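Local coordinates for protein Cyclo(L-leucyl-L-leucyl) synthase (Staphylococcus haemolyticus, PDB 6EZ3) that catalyses the ATP-independent formation of cyclo(L-Leu-L-Leu) from two leucyl-tRNA molecules, releasing the tRNAs, at residues A[178-183]-A[212-218]; A[14-18]-A[189-193]; A[65-69]-A[146-150]; A[28-34]-A[194-198]; A[2-6]-A[41-45]. One frame throughout, in Å; residues are numbered along the deposited sequence.

Contact 1: A[178-183]-A[212-218]; sequences FFLNAN and LKMNEKQ
A largely polar contact, held by three hydrogen bonds, joins the C-terminal part of helix 177-181 and the residues after it to the loop that leads into strand 218-225; Leu-180 and Met-214 lie at its centre, their CA atoms 4.2 Å apart. The backbone bond Asn-215 N to Leu-180 O measures 2.9 Å, and Met-214 CA adds a CA-H...O contact to the same carbonyl. Gln-218, with CG anti to its backbone N and a bend at chi2, reaches Ala-182, where its OE1 accepts from Ala-182 N at 2.8 Å, the donor standing 51° out of the carbonyl plane. Next to it, Asn-183 ND2 donates to both Lys-217 O (3.1 Å) and Asn-181 OD1 (2.9 Å); the second bond is nearly straight, 175° at the hydrogen. That bond helps fix the amide of Asn-181, which stacks on the amide of Asn-215 with planes 7° apart. Apolar packing is lighter, as between Leu-180 CD2 and Met-214 CB at 4.3 Å. On the loop side, Asn-215 OD1 accepts from Lys-217 N. This is an Asx turn, set within a type I beta turn from Asn-215 to Gln-218 that delivers the chain into strand 218-225, the last in the chain.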
# COMPACT_ATOMS: atom_id res chain seq x y z
N PHE A 178 6.85 -2.52 0.01
CA PHE A 178 6.23 -2.32 1.35
C PHE A 178 5.33 -3.50 1.78
O PHE A 178 5.06 -3.71 2.95
CB PHE A 178 5.47 -1.00 1.40
CG PHE A 178 6.38 0.17 1.23
CD1 PHE A 178 6.50 0.81 0.00
CD2 PHE A 178 7.20 0.60 2.28
CE1 PHE A 178 7.42 1.86 -0.18
CE2 PHE A 178 8.10 1.66 2.10
CZ PHE A 178 8.18 2.29 0.88
N PHE A 179 4.90 -4.28 0.82
CA PHE A 179 4.04 -5.43 1.07
C PHE A 179 4.83 -6.71 1.40
O PHE A 179 4.33 -7.57 2.15
CB PHE A 179 3.12 -5.67 -0.15
CG PHE A 179 1.97 -4.70 -0.23
CD1 PHE A 179 0.72 -5.04 0.21
CD2 PHE A 179 2.17 -3.40 -0.69
CE1 PHE A 179 -0.32 -4.13 0.15
CE2 PHE A 179 1.13 -2.50 -0.72
CZ PHE A 179 -0.11 -2.87 -0.30
N LEU A 180 6.06 -6.81 0.82
CA LEU A 180 6.94 -7.96 0.99
C LEU A 180 7.89 -7.83 2.19
O LEU A 180 7.99 -8.78 2.97
CB LEU A 180 7.71 -8.22 -0.31
CG LEU A 180 6.90 -8.54 -1.58
CD1 LEU A 180 7.79 -8.56 -2.78
CD2 LEU A 180 6.23 -9.87 -1.48
N ASN A 181 8.58 -6.68 2.33
CA ASN A 181 9.48 -6.44 3.48
C ASN A 181 9.73 -4.94 3.71
O ASN A 181 10.75 -4.40 3.29
CB ASN A 181 10.80 -7.20 3.34
CG ASN A 181 11.63 -7.23 4.60
OD1 ASN A 181 11.15 -7.07 5.72
ND2 ASN A 181 12.91 -7.47 4.42
N ALA A 182 8.78 -4.29 4.37
CA ALA A 182 8.83 -2.88 4.69
C ALA A 182 9.84 -2.59 5.79
O ALA A 182 10.41 -1.51 5.81
CB ALA A 182 7.46 -2.41 5.10
N ASN A 183 10.07 -3.56 6.70
CA ASN A 183 10.97 -3.46 7.87
C ASN A 183 12.32 -2.76 7.64
O ASN A 183 12.58 -1.82 8.39
CB ASN A 183 11.20 -4.83 8.49
CG ASN A 183 9.93 -5.50 8.86
OD1 ASN A 183 9.30 -5.12 9.84
ND2 ASN A 183 9.49 -6.45 8.04
N LEU A 212 9.48 -14.68 -5.48
CA LEU A 212 9.41 -13.61 -4.48
C LEU A 212 8.79 -14.17 -3.20
O LEU A 212 7.96 -15.09 -3.27
CB LEU A 212 8.58 -12.43 -4.97
CG LEU A 212 9.10 -11.68 -6.18
CD1 LEU A 212 7.96 -11.06 -6.93
CD2 LEU A 212 10.07 -10.61 -5.78
N LYS A 213 9.19 -13.64 -2.05
CA LYS A 213 8.68 -14.09 -0.76
C LYS A 213 8.37 -12.94 0.18
O LYS A 213 9.13 -11.98 0.27
CB LYS A 213 9.65 -15.09 -0.10
CG LYS A 213 9.59 -16.50 -0.70
CD LYS A 213 10.59 -17.46 -0.03
CE LYS A 213 10.83 -18.74 -0.78
NZ LYS A 213 12.07 -19.42 -0.33
N MET A 214 7.24 -13.03 0.89
CA MET A 214 6.92 -12.03 1.89
C MET A 214 7.71 -12.42 3.16
O MET A 214 7.56 -13.54 3.68
CB MET A 214 5.42 -11.99 2.17
CG MET A 214 5.05 -10.91 3.14
SD MET A 214 3.42 -11.17 3.83
CE MET A 214 2.49 -10.51 2.60
N ASN A 215 8.57 -11.51 3.64
CA ASN A 215 9.42 -11.71 4.80
C ASN A 215 8.69 -12.22 6.03
O ASN A 215 7.57 -11.80 6.28
CB ASN A 215 10.19 -10.44 5.13
CG ASN A 215 11.30 -10.66 6.12
OD1 ASN A 215 11.12 -10.51 7.32
ND2 ASN A 215 12.45 -11.08 5.63
N GLU A 216 9.35 -13.12 6.80
CA GLU A 216 8.88 -13.75 8.05
C GLU A 216 8.44 -12.74 9.09
O GLU A 216 7.57 -13.07 9.91
CB GLU A 216 9.95 -14.70 8.65
CG GLU A 216 11.34 -14.08 8.87
CD GLU A 216 12.35 -14.87 9.70
OE1 GLU A 216 12.37 -14.71 10.94
OE2 GLU A 216 13.17 -15.60 9.09
N LYS A 217 9.04 -11.52 9.08
CA LYS A 217 8.76 -10.40 9.98
C LYS A 217 7.76 -9.38 9.34
O LYS A 217 7.66 -8.22 9.76
CB LYS A 217 10.09 -9.73 10.41
CG LYS A 217 10.54 -10.07 11.81
CD LYS A 217 11.17 -11.46 11.94
CE LYS A 217 11.36 -11.92 13.38
NZ LYS A 217 12.45 -11.16 14.04
N GLN A 218 7.00 -9.86 8.34
CA GLN A 218 6.06 -9.06 7.57
C GLN A 218 4.73 -9.79 7.34
O GLN A 218 4.73 -10.93 6.91
CB GLN A 218 6.71 -8.65 6.23
CG GLN A 218 5.84 -7.80 5.32
CD GLN A 218 5.93 -6.32 5.54
OE1 GLN A 218 6.97 -5.77 5.93
NE2 GLN A 218 4.90 -5.62 5.16

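Contact 2: A[14-18]-A[189-193]; sequences KQIYQ and QETLM
Ile-16 is the first residue of 14-18 to meet 189-193, and it does so with its CG2 branch. With the CA-CB bond directed to the strand and CG2 anti to the backbone N, this methyl lies 3.5 Å from Leu-192 CD2. The two chains run antiparallel alongside one another, and CG2 is also 3.8 Å from Leu-192 CG. On another flank of Ile-16 runs Glu-190, extended beyond CG; its OE2 comes 4.1 Å from Ile-16 CG1, while the carboxylate finds its charge partner in Arg-19, a salt bridge just beyond this helical turn. The contact thus places helix 11-19 against one face of the central sheet, in the Rossmann-like fold of the cyclodipeptide synthases, which belong to the HUP clan. The short segments approach to 8.6 Å between axes, and their directions are 119° apart. One residue further on, Tyr-17 turns its CA-CB bond away from the strand, yet its flank is still touched: Leu-192 CD1 sits at the ring edge, in plane, 3.7 Å from Tyr-17 CD2, and the leucine runs roughly perpendicular to the tyrosine side chain. Leu-192 is therefore divided between neighbours, CD2 going to Ile-16 and CD1 to Tyr-17. Beyond this pair the tyrosine ring meets Phe-8 edge-to-face and packs on Ile-221 of strand 218-225.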
# COMPACT_ATOMS: atom_id res chain seq x y z
N LYS A 14 -1.22 -13.60 11.94
CA LYS A 14 -1.96 -13.63 13.21
C LYS A 14 -0.98 -13.58 14.38
O LYS A 14 -1.22 -12.84 15.34
CB LYS A 14 -2.86 -14.86 13.28
CG LYS A 14 -3.93 -14.79 14.38
CD LYS A 14 -5.00 -15.87 14.23
CE LYS A 14 -6.19 -15.65 15.13
NZ LYS A 14 -7.36 -16.50 14.75
N GLN A 15 0.14 -14.34 14.27
CA GLN A 15 1.21 -14.36 15.28
C GLN A 15 1.82 -12.95 15.43
O GLN A 15 1.96 -12.49 16.56
CB GLN A 15 2.32 -15.35 14.90
CG GLN A 15 1.93 -16.83 14.92
CD GLN A 15 2.98 -17.73 14.30
OE1 GLN A 15 4.07 -17.29 13.87
NE2 GLN A 15 2.67 -19.02 14.23
N ILE A 16 2.14 -12.28 14.29
CA ILE A 16 2.70 -10.93 14.29
C ILE A 16 1.67 -9.98 14.93
O ILE A 16 2.03 -9.20 15.84
CB ILE A 16 3.19 -10.48 12.86
CG1 ILE A 16 4.45 -11.28 12.42
CG2 ILE A 16 3.44 -8.96 12.76
CD1 ILE A 16 4.93 -11.08 10.94
N TYR A 17 0.39 -10.08 14.47
CA TYR A 17 -0.72 -9.26 14.95
C TYR A 17 -0.81 -9.31 16.45
O TYR A 17 -0.81 -8.24 17.07
CB TYR A 17 -2.04 -9.68 14.31
CG TYR A 17 -3.25 -8.88 14.74
CD1 TYR A 17 -4.15 -9.38 15.66
CD2 TYR A 17 -3.51 -7.63 14.18
CE1 TYR A 17 -5.28 -8.66 16.04
CE2 TYR A 17 -4.63 -6.89 14.57
CZ TYR A 17 -5.52 -7.41 15.49
OH TYR A 17 -6.64 -6.70 15.87
N GLN A 18 -0.82 -10.57 17.03
CA GLN A 18 -0.86 -10.84 18.47
C GLN A 18 0.14 -9.96 19.24
O GLN A 18 -0.26 -9.33 20.22
CB GLN A 18 -0.59 -12.32 18.74
CG GLN A 18 -0.67 -12.69 20.23
CD GLN A 18 -0.57 -14.16 20.50
OE1 GLN A 18 0.37 -14.82 20.07
NE2 GLN A 18 -1.54 -14.69 21.25
N GLN A 189 11.11 -3.56 13.37
CA GLN A 189 11.55 -4.89 13.76
C GLN A 189 10.64 -5.89 13.02
O GLN A 189 11.13 -6.74 12.29
CB GLN A 189 11.45 -5.05 15.27
CG GLN A 189 12.75 -5.43 15.98
CD GLN A 189 12.42 -6.01 17.35
OE1 GLN A 189 11.83 -7.10 17.45
NE2 GLN A 189 12.77 -5.30 18.42
N GLU A 190 9.31 -5.72 13.17
CA GLU A 190 8.23 -6.48 12.51
C GLU A 190 7.08 -5.50 12.32
O GLU A 190 6.99 -4.52 13.08
CB GLU A 190 7.80 -7.72 13.28
CG GLU A 190 7.41 -7.47 14.73
CD GLU A 190 6.63 -8.57 15.40
OE1 GLU A 190 5.58 -8.27 16.03
OE2 GLU A 190 7.03 -9.74 15.27
N THR A 191 6.25 -5.70 11.26
CA THR A 191 5.16 -4.80 10.88
C THR A 191 4.11 -5.55 10.07
O THR A 191 4.39 -6.62 9.56
CB THR A 191 5.74 -3.58 10.12
OG1 THR A 191 4.72 -2.63 9.78
CG2 THR A 191 6.53 -3.97 8.90
N LEU A 192 2.87 -5.00 10.01
CA LEU A 192 1.76 -5.56 9.21
C LEU A 192 1.29 -4.47 8.26
O LEU A 192 1.12 -3.33 8.70
CB LEU A 192 0.53 -5.94 10.07
CG LEU A 192 0.63 -7.00 11.18
CD1 LEU A 192 -0.59 -6.95 12.04
CD2 LEU A 192 0.78 -8.40 10.61
N MET A 193 1.04 -4.81 6.99
CA MET A 193 0.42 -3.87 6.08
C MET A 193 -1.11 -4.11 6.22
O MET A 193 -1.58 -5.23 5.95
CB MET A 193 0.91 -4.14 4.68
CG MET A 193 0.13 -3.41 3.65
SD MET A 193 0.54 -1.65 3.59
CE MET A 193 2.30 -1.73 3.10

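Contact 3: A[65-69]-A[146-150]; sequences LLECL and ALQSK. With SO4 (sulfate ion), chain H.
Leu-147 and Leu-69 lie side by side, pointing opposite ways, and Leu-147 CD2 makes most of its side chain's contacts. This methyl lies 3.6 Å from Cys-68 CB. It is also 4.1 Å from Leu-69 CG and near the carbonyl O of Leu-65, resting among three residues at the end of helix 63-68. Leu-69 reaches over the end of helix 133-149, its CD2 lying 3.8 Å from Leu-147 O and its CD1 4.0 Å from Lys-150 O. Leu-65 contributes one branch: its CD2 sits between Ala-146 CB, at 3.8 Å, and Lys-150 CD, at 3.7 Å. The leucine and lysine cross obliquely, CD meeting the methyl most closely with CE and NZ also near it. A bend at chi2 (120°) takes the Lys-150 chain across Leu-65 CD2 toward the active-site region, where it touches Tyr-171, a probable substrate-binding residue. Ser-149 OG instead donates to a sulfate ion at 2.8 Å. Between the segments the chemistry is mainly dispersive: methyls and methylenes join two helix ends, while the buried lysine, which lies about 5 Å, side chain to side chain, from Ser-28, the probable nucleophile, is packed against the leucine over CD, CE and NZ.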
# COMPACT_ATOMS: atom_id res chain seq x y z
N LEU A 65 -1.98 5.82 -13.34
CA LEU A 65 -3.36 5.36 -13.23
C LEU A 65 -4.34 6.39 -13.80
O LEU A 65 -5.26 6.01 -14.50
CB LEU A 65 -3.70 4.99 -11.77
CG LEU A 65 -3.56 3.52 -11.33
CD1 LEU A 65 -2.18 2.94 -11.59
CD2 LEU A 65 -3.81 3.40 -9.87
N LEU A 66 -4.10 7.69 -13.53
CA LEU A 66 -4.94 8.78 -14.04
C LEU A 66 -4.74 8.95 -15.56
O LEU A 66 -5.72 9.17 -16.28
CB LEU A 66 -4.64 10.10 -13.31
CG LEU A 66 -4.98 10.17 -11.84
CD1 LEU A 66 -4.39 11.39 -11.23
CD2 LEU A 66 -6.48 10.16 -11.61
N GLU A 67 -3.49 8.79 -16.03
CA GLU A 67 -3.13 8.85 -17.45
C GLU A 67 -3.88 7.77 -18.26
O GLU A 67 -4.33 8.04 -19.37
CB GLU A 67 -1.61 8.72 -17.61
CG GLU A 67 -0.89 10.00 -17.22
CD GLU A 67 0.59 9.99 -17.50
OE1 GLU A 67 1.04 10.73 -18.40
OE2 GLU A 67 1.30 9.20 -16.85
N CYS A 68 -4.07 6.57 -17.66
CA CYS A 68 -4.79 5.46 -18.25
C CYS A 68 -6.29 5.73 -18.22
O CYS A 68 -7.04 5.13 -18.99
CB CYS A 68 -4.45 4.16 -17.53
SG CYS A 68 -2.73 3.63 -17.74
N LEU A 69 -6.74 6.63 -17.32
CA LEU A 69 -8.16 7.02 -17.23
C LEU A 69 -8.38 8.30 -18.07
O LEU A 69 -9.36 9.02 -17.86
CB LEU A 69 -8.61 7.20 -15.76
CG LEU A 69 -8.62 5.97 -14.85
CD1 LEU A 69 -8.83 6.39 -13.42
CD2 LEU A 69 -9.70 4.96 -15.24
N ALA A 146 -7.03 -1.68 -9.87
CA ALA A 146 -6.64 -0.34 -9.42
C ALA A 146 -7.32 0.71 -10.29
O ALA A 146 -7.82 1.69 -9.75
CB ALA A 146 -5.13 -0.19 -9.48
N LEU A 147 -7.41 0.46 -11.60
CA LEU A 147 -8.07 1.37 -12.54
C LEU A 147 -9.56 1.43 -12.30
O LEU A 147 -10.15 2.51 -12.40
CB LEU A 147 -7.74 0.97 -13.99
CG LEU A 147 -6.32 1.27 -14.44
CD1 LEU A 147 -5.94 0.49 -15.64
CD2 LEU A 147 -6.14 2.74 -14.73
N GLN A 148 -10.17 0.29 -11.95
CA GLN A 148 -11.59 0.15 -11.66
C GLN A 148 -11.93 0.90 -10.37
O GLN A 148 -12.81 1.76 -10.39
CB GLN A 148 -12.00 -1.34 -11.57
CG GLN A 148 -13.41 -1.62 -11.01
CD GLN A 148 -13.42 -2.25 -9.62
OE1 GLN A 148 -12.39 -2.36 -8.92
NE2 GLN A 148 -14.61 -2.68 -9.19
N SER A 149 -11.22 0.57 -9.26
CA SER A 149 -11.40 1.14 -7.92
C SER A 149 -11.35 2.68 -7.86
O SER A 149 -12.01 3.28 -7.01
CB SER A 149 -10.41 0.54 -6.94
OG SER A 149 -10.92 0.61 -5.62
N LYS A 150 -10.58 3.31 -8.79
CA LYS A 150 -10.43 4.76 -8.92
C LYS A 150 -11.40 5.36 -9.98
O LYS A 150 -11.29 6.55 -10.31
CB LYS A 150 -8.95 5.13 -9.17
CG LYS A 150 -8.10 5.14 -7.90
CD LYS A 150 -6.93 4.16 -7.94
CE LYS A 150 -6.25 3.99 -6.60
NZ LYS A 150 -5.57 2.67 -6.46
S SO4 H . -13.07 -1.38 -3.44
O1 SO4 H . -13.07 -2.77 -2.98
O2 SO4 H . -13.56 -1.31 -4.83
O3 SO4 H . -13.96 -0.58 -2.59
O4 SO4 H . -11.70 -0.85 -3.39

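Contact 4: A[28-34]-A[194-198]; sequences SPFTSKY and AYHAP. With SO4 (sulfate ion), chain H.
Ser-28, the probable nucleophile, shares a hydrogen bond with the hydroxyl of Tyr-195, OG to OH 2.8 Å, and the geometry leaves either one as possible donor. The serine oxygen comes in at the edge of the tyrosine ring, near its plane. A second hydroxyl is gripped alongside: Tyr-34 OH bonds His-196 ND1 at 2.7 Å, again with either atom able to give the proton, and it too arrives in plane at the imidazole edge. At the histidine's other nitrogen, NE2 donates weakly to O4 of a sulfate ion, probably from the crystallisation liquor, at 3.3 Å. ND1 and NE2 thus each have a partner; Ser-149 OG donates to the same sulfate oxygen. The torsion of His-196, chi1 69°, places CG between the backbone N and the carbonyl carbon and brings the ring against Tyr-34. Over one imidazole face lies Lys-33 CD, 3.8 Å from the centroid in a CH-pi contact, whereas the lysine's ammonium goes past the ring to a salt bridge with Glu-225. Tyr-34 and Tyr-195 lie near parallel, planes at 22°, but are slid apart with little overlap. Together the three rings form an aromatic cluster beside the serine, where the loop after strand 22-26 meets the C-terminal end of strand 191-195: the location of the aminoacyl-accepting pocket inferred for cyclodipeptide synthases, with Tyr-195 as a predicted substrate-binding residue.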
# COMPACT_ATOMS: atom_id res chain seq x y z
N SER A 28 -5.52 4.82 0.34
CA SER A 28 -5.60 4.82 -1.12
C SER A 28 -6.13 6.11 -1.74
O SER A 28 -7.08 6.70 -1.21
CB SER A 28 -6.41 3.62 -1.61
OG SER A 28 -5.65 2.43 -1.60
N PRO A 29 -5.57 6.54 -2.90
CA PRO A 29 -6.05 7.80 -3.50
C PRO A 29 -7.30 7.61 -4.34
O PRO A 29 -7.51 6.55 -4.94
CB PRO A 29 -4.87 8.25 -4.34
CG PRO A 29 -4.23 6.97 -4.79
CD PRO A 29 -4.45 5.97 -3.68
N PHE A 30 -8.13 8.67 -4.40
CA PHE A 30 -9.33 8.77 -5.22
C PHE A 30 -10.38 7.70 -4.94
O PHE A 30 -11.33 7.58 -5.70
CB PHE A 30 -8.96 8.82 -6.73
CG PHE A 30 -7.71 9.64 -7.07
CD1 PHE A 30 -6.57 9.01 -7.56
CD2 PHE A 30 -7.68 11.02 -6.88
CE1 PHE A 30 -5.42 9.76 -7.87
CE2 PHE A 30 -6.54 11.76 -7.19
CZ PHE A 30 -5.41 11.13 -7.68
N THR A 31 -10.24 6.96 -3.83
CA THR A 31 -11.21 5.92 -3.46
C THR A 31 -12.25 6.45 -2.49
O THR A 31 -11.96 7.29 -1.64
CB THR A 31 -10.54 4.64 -2.94
OG1 THR A 31 -9.88 4.92 -1.71
CG2 THR A 31 -9.59 3.99 -3.97
N SER A 32 -13.46 5.94 -2.65
CA SER A 32 -14.64 6.28 -1.85
C SER A 32 -14.45 5.94 -0.36
O SER A 32 -14.85 6.74 0.49
CB SER A 32 -15.89 5.60 -2.42
OG SER A 32 -15.58 4.47 -3.23
N LYS A 33 -13.83 4.77 -0.06
CA LYS A 33 -13.62 4.29 1.31
C LYS A 33 -12.72 5.20 2.13
O LYS A 33 -13.10 5.57 3.23
CB LYS A 33 -13.12 2.83 1.34
CG LYS A 33 -13.10 2.24 2.76
CD LYS A 33 -13.34 0.76 2.75
CE LYS A 33 -13.70 0.22 4.10
NZ LYS A 33 -15.17 0.30 4.36
N TYR A 34 -11.55 5.56 1.61
CA TYR A 34 -10.56 6.38 2.31
C TYR A 34 -10.95 7.85 2.32
O TYR A 34 -10.28 8.71 1.70
CB TYR A 34 -9.14 6.11 1.78
CG TYR A 34 -8.76 4.69 2.11
CD1 TYR A 34 -8.32 4.34 3.38
CD2 TYR A 34 -8.96 3.66 1.18
CE1 TYR A 34 -8.03 3.02 3.71
CE2 TYR A 34 -8.67 2.34 1.50
CZ TYR A 34 -8.21 2.02 2.77
OH TYR A 34 -7.93 0.72 3.07
N ALA A 194 -1.89 -3.10 6.73
CA ALA A 194 -3.35 -3.18 6.96
C ALA A 194 -4.16 -2.47 5.86
O ALA A 194 -3.94 -1.29 5.59
CB ALA A 194 -3.69 -2.61 8.32
N TYR A 195 -5.08 -3.20 5.24
CA TYR A 195 -5.94 -2.67 4.20
C TYR A 195 -7.39 -3.18 4.37
O TYR A 195 -7.63 -4.03 5.23
CB TYR A 195 -5.36 -3.05 2.84
CG TYR A 195 -5.87 -2.22 1.68
CD1 TYR A 195 -6.59 -2.80 0.65
CD2 TYR A 195 -5.56 -0.86 1.58
CE1 TYR A 195 -7.02 -2.05 -0.45
CE2 TYR A 195 -5.99 -0.10 0.50
CZ TYR A 195 -6.72 -0.70 -0.52
OH TYR A 195 -7.16 0.03 -1.61
N HIS A 196 -8.37 -2.65 3.60
CA HIS A 196 -9.79 -3.03 3.74
C HIS A 196 -10.26 -4.20 2.92
O HIS A 196 -11.36 -4.70 3.14
CB HIS A 196 -10.67 -1.84 3.41
CG HIS A 196 -10.65 -1.44 1.96
ND1 HIS A 196 -9.65 -0.64 1.45
CD2 HIS A 196 -11.52 -1.73 0.97
CE1 HIS A 196 -9.95 -0.45 0.18
NE2 HIS A 196 -11.06 -1.09 -0.15
N ALA A 197 -9.48 -4.61 1.93
CA ALA A 197 -9.83 -5.66 0.99
C ALA A 197 -8.74 -6.74 0.93
O ALA A 197 -7.61 -6.42 1.28
CB ALA A 197 -10.03 -5.04 -0.40
N PRO A 198 -9.01 -7.98 0.43
CA PRO A 198 -7.92 -8.96 0.29
C PRO A 198 -6.94 -8.56 -0.81
O PRO A 198 -7.17 -7.59 -1.54
CB PRO A 198 -8.65 -10.27 -0.06
CG PRO A 198 -10.09 -10.00 0.15
CD PRO A 198 -10.28 -8.54 -0.07
S SO4 H . -13.07 -1.38 -3.44
O1 SO4 H . -13.07 -2.77 -2.98
O2 SO4 H . -13.56 -1.31 -4.83
O3 SO4 H . -13.96 -0.58 -2.59
O4 SO4 H . -11.70 -0.85 -3.39

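Contact 5: A[2-6]-A[41-45]; sequences QNFKV and KIIQW
Phe-4 meets Trp-45 where strand 4-8, an outermost strand of the mixed sheet, is packed against helix 36-49, in the alpha/beta layering of this Rossmann-like fold. The axes of the short segments pass 11.5 Å apart, with 68° between their directions, and side chains span the gap. From its CB outward Phe-4 has a neighbour at most positions. CB lies over one face of the indole, 4.2 Å from the centroid of the five-membered ring, a CH-pi contact. Further along, CD2 is 3.9 Å from Trp-45 CD1, and the phenyl ring turns an edge toward the indole face with planes at 50°. CE2 is met by the aliphatic part of Lys-41, whose CD is 4.0 Å away. At the tip, CZ touches Ile-42 CG2 at 3.7 Å. Chi1 of -85°, with CG anti to the carbonyl carbon, directs the ring toward Lys-41 and Ile-42. Lys-41 keeps its charged end for Glu-225, while its CD packs on Phe-4 CE2. Two residues later along the strand, Val-6 touches the indole as well, and Tyr-17 of helix 11-19 packs beside it. Trp-45 reaches past Phe-4 to Val-6, its CZ2 standing 3.8 Å from Val-6 CG2.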
# COMPACT_ATOMS: atom_id res chain seq x y z
N GLN A 2 -11.17 -3.27 17.59
CA GLN A 2 -12.20 -2.99 18.61
C GLN A 2 -13.54 -2.73 17.93
O GLN A 2 -14.59 -3.22 18.36
CB GLN A 2 -11.84 -1.75 19.45
CG GLN A 2 -10.36 -1.50 19.69
CD GLN A 2 -10.20 -0.10 20.20
OE1 GLN A 2 -10.10 0.86 19.42
NE2 GLN A 2 -10.25 0.06 21.51
N ASN A 3 -13.48 -1.91 16.87
CA ASN A 3 -14.58 -1.50 16.02
C ASN A 3 -14.32 -2.03 14.60
O ASN A 3 -15.03 -1.66 13.66
CB ASN A 3 -14.73 0.04 16.06
CG ASN A 3 -13.45 0.86 16.00
OD1 ASN A 3 -12.49 0.66 16.78
ND2 ASN A 3 -13.44 1.86 15.13
N PHE A 4 -13.28 -2.93 14.48
CA PHE A 4 -12.79 -3.58 13.25
C PHE A 4 -12.62 -5.07 13.36
O PHE A 4 -11.93 -5.55 14.27
CB PHE A 4 -11.43 -3.00 12.86
CG PHE A 4 -11.54 -1.75 12.05
CD1 PHE A 4 -11.52 -1.79 10.67
CD2 PHE A 4 -11.68 -0.51 12.67
CE1 PHE A 4 -11.63 -0.63 9.92
CE2 PHE A 4 -11.79 0.65 11.92
CZ PHE A 4 -11.78 0.59 10.55
N LYS A 5 -13.17 -5.81 12.38
CA LYS A 5 -13.00 -7.25 12.25
C LYS A 5 -11.70 -7.45 11.45
O LYS A 5 -11.59 -6.94 10.31
CB LYS A 5 -14.20 -7.90 11.55
CG LYS A 5 -14.23 -9.43 11.70
CD LYS A 5 -14.39 -10.17 10.37
CE LYS A 5 -14.41 -11.66 10.63
NZ LYS A 5 -14.20 -12.46 9.40
N VAL A 6 -10.72 -8.15 12.05
CA VAL A 6 -9.42 -8.35 11.41
C VAL A 6 -9.27 -9.76 10.82
O VAL A 6 -9.48 -10.74 11.55
CB VAL A 6 -8.27 -7.99 12.38
CG1 VAL A 6 -6.90 -8.15 11.73
CG2 VAL A 6 -8.44 -6.57 12.92
N LYS A 41 -10.89 6.82 11.73
CA LYS A 41 -11.24 5.55 12.34
C LYS A 41 -10.02 4.65 12.41
O LYS A 41 -9.68 4.18 13.49
CB LYS A 41 -12.34 4.83 11.51
CG LYS A 41 -13.73 4.82 12.15
CD LYS A 41 -14.53 3.56 11.79
CE LYS A 41 -15.98 3.68 12.18
NZ LYS A 41 -16.74 4.59 11.28
N ILE A 42 -9.36 4.40 11.26
CA ILE A 42 -8.20 3.50 11.16
C ILE A 42 -7.02 4.00 11.98
O ILE A 42 -6.29 3.19 12.52
CB ILE A 42 -7.80 3.14 9.69
CG1 ILE A 42 -7.59 4.39 8.83
CG2 ILE A 42 -8.83 2.17 9.07
CD1 ILE A 42 -7.09 4.16 7.48
N ILE A 43 -6.83 5.33 12.08
CA ILE A 43 -5.75 5.91 12.87
C ILE A 43 -6.05 5.69 14.36
O ILE A 43 -5.20 5.15 15.08
CB ILE A 43 -5.46 7.38 12.52
CG1 ILE A 43 -4.98 7.49 11.06
CG2 ILE A 43 -4.44 7.97 13.52
CD1 ILE A 43 -4.18 8.81 10.67
N GLN A 44 -7.27 6.02 14.79
CA GLN A 44 -7.66 5.81 16.17
C GLN A 44 -7.49 4.35 16.57
O GLN A 44 -6.99 4.09 17.65
CB GLN A 44 -9.09 6.31 16.42
CG GLN A 44 -9.21 7.83 16.65
CD GLN A 44 -8.38 8.40 17.79
OE1 GLN A 44 -8.11 7.73 18.81
NE2 GLN A 44 -7.96 9.65 17.64
N TRP A 45 -7.83 3.41 15.65
CA TRP A 45 -7.70 1.95 15.79
C TRP A 45 -6.23 1.53 15.89
O TRP A 45 -5.88 0.77 16.79
CB TRP A 45 -8.37 1.21 14.60
CG TRP A 45 -8.19 -0.29 14.64
CD1 TRP A 45 -8.92 -1.18 15.36
CD2 TRP A 45 -7.19 -1.05 13.94
NE1 TRP A 45 -8.44 -2.45 15.17
CE2 TRP A 45 -7.37 -2.40 14.31
CE3 TRP A 45 -6.14 -0.72 13.07
CZ2 TRP A 45 -6.55 -3.42 13.82
CZ3 TRP A 45 -5.31 -1.73 12.60
CH2 TRP A 45 -5.53 -3.07 12.97

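Overall arrangement
From the N terminus, contact 5 closes first, tying strand 4-8 to helix 36-49. Contact 2 starts from helix 11-19, inside that loop, and ends far later on strand 191-195, so the two cross; they touch through Tyr-17. Contact 4 opens at 28-34, also within contact 5's loop, and returns to the same strand just after 189-193, crossing both. Nested inside the loops of contacts 2 and 4 lies contact 3, which joins helices 63-68 and 133-149, touches contact 4 directly and shares a sulfate ion with it. Last, contact 1 links 178-183 to the entry of strand 218-225, crossing contacts 2 and 4 but following contacts 3 and 5 in series.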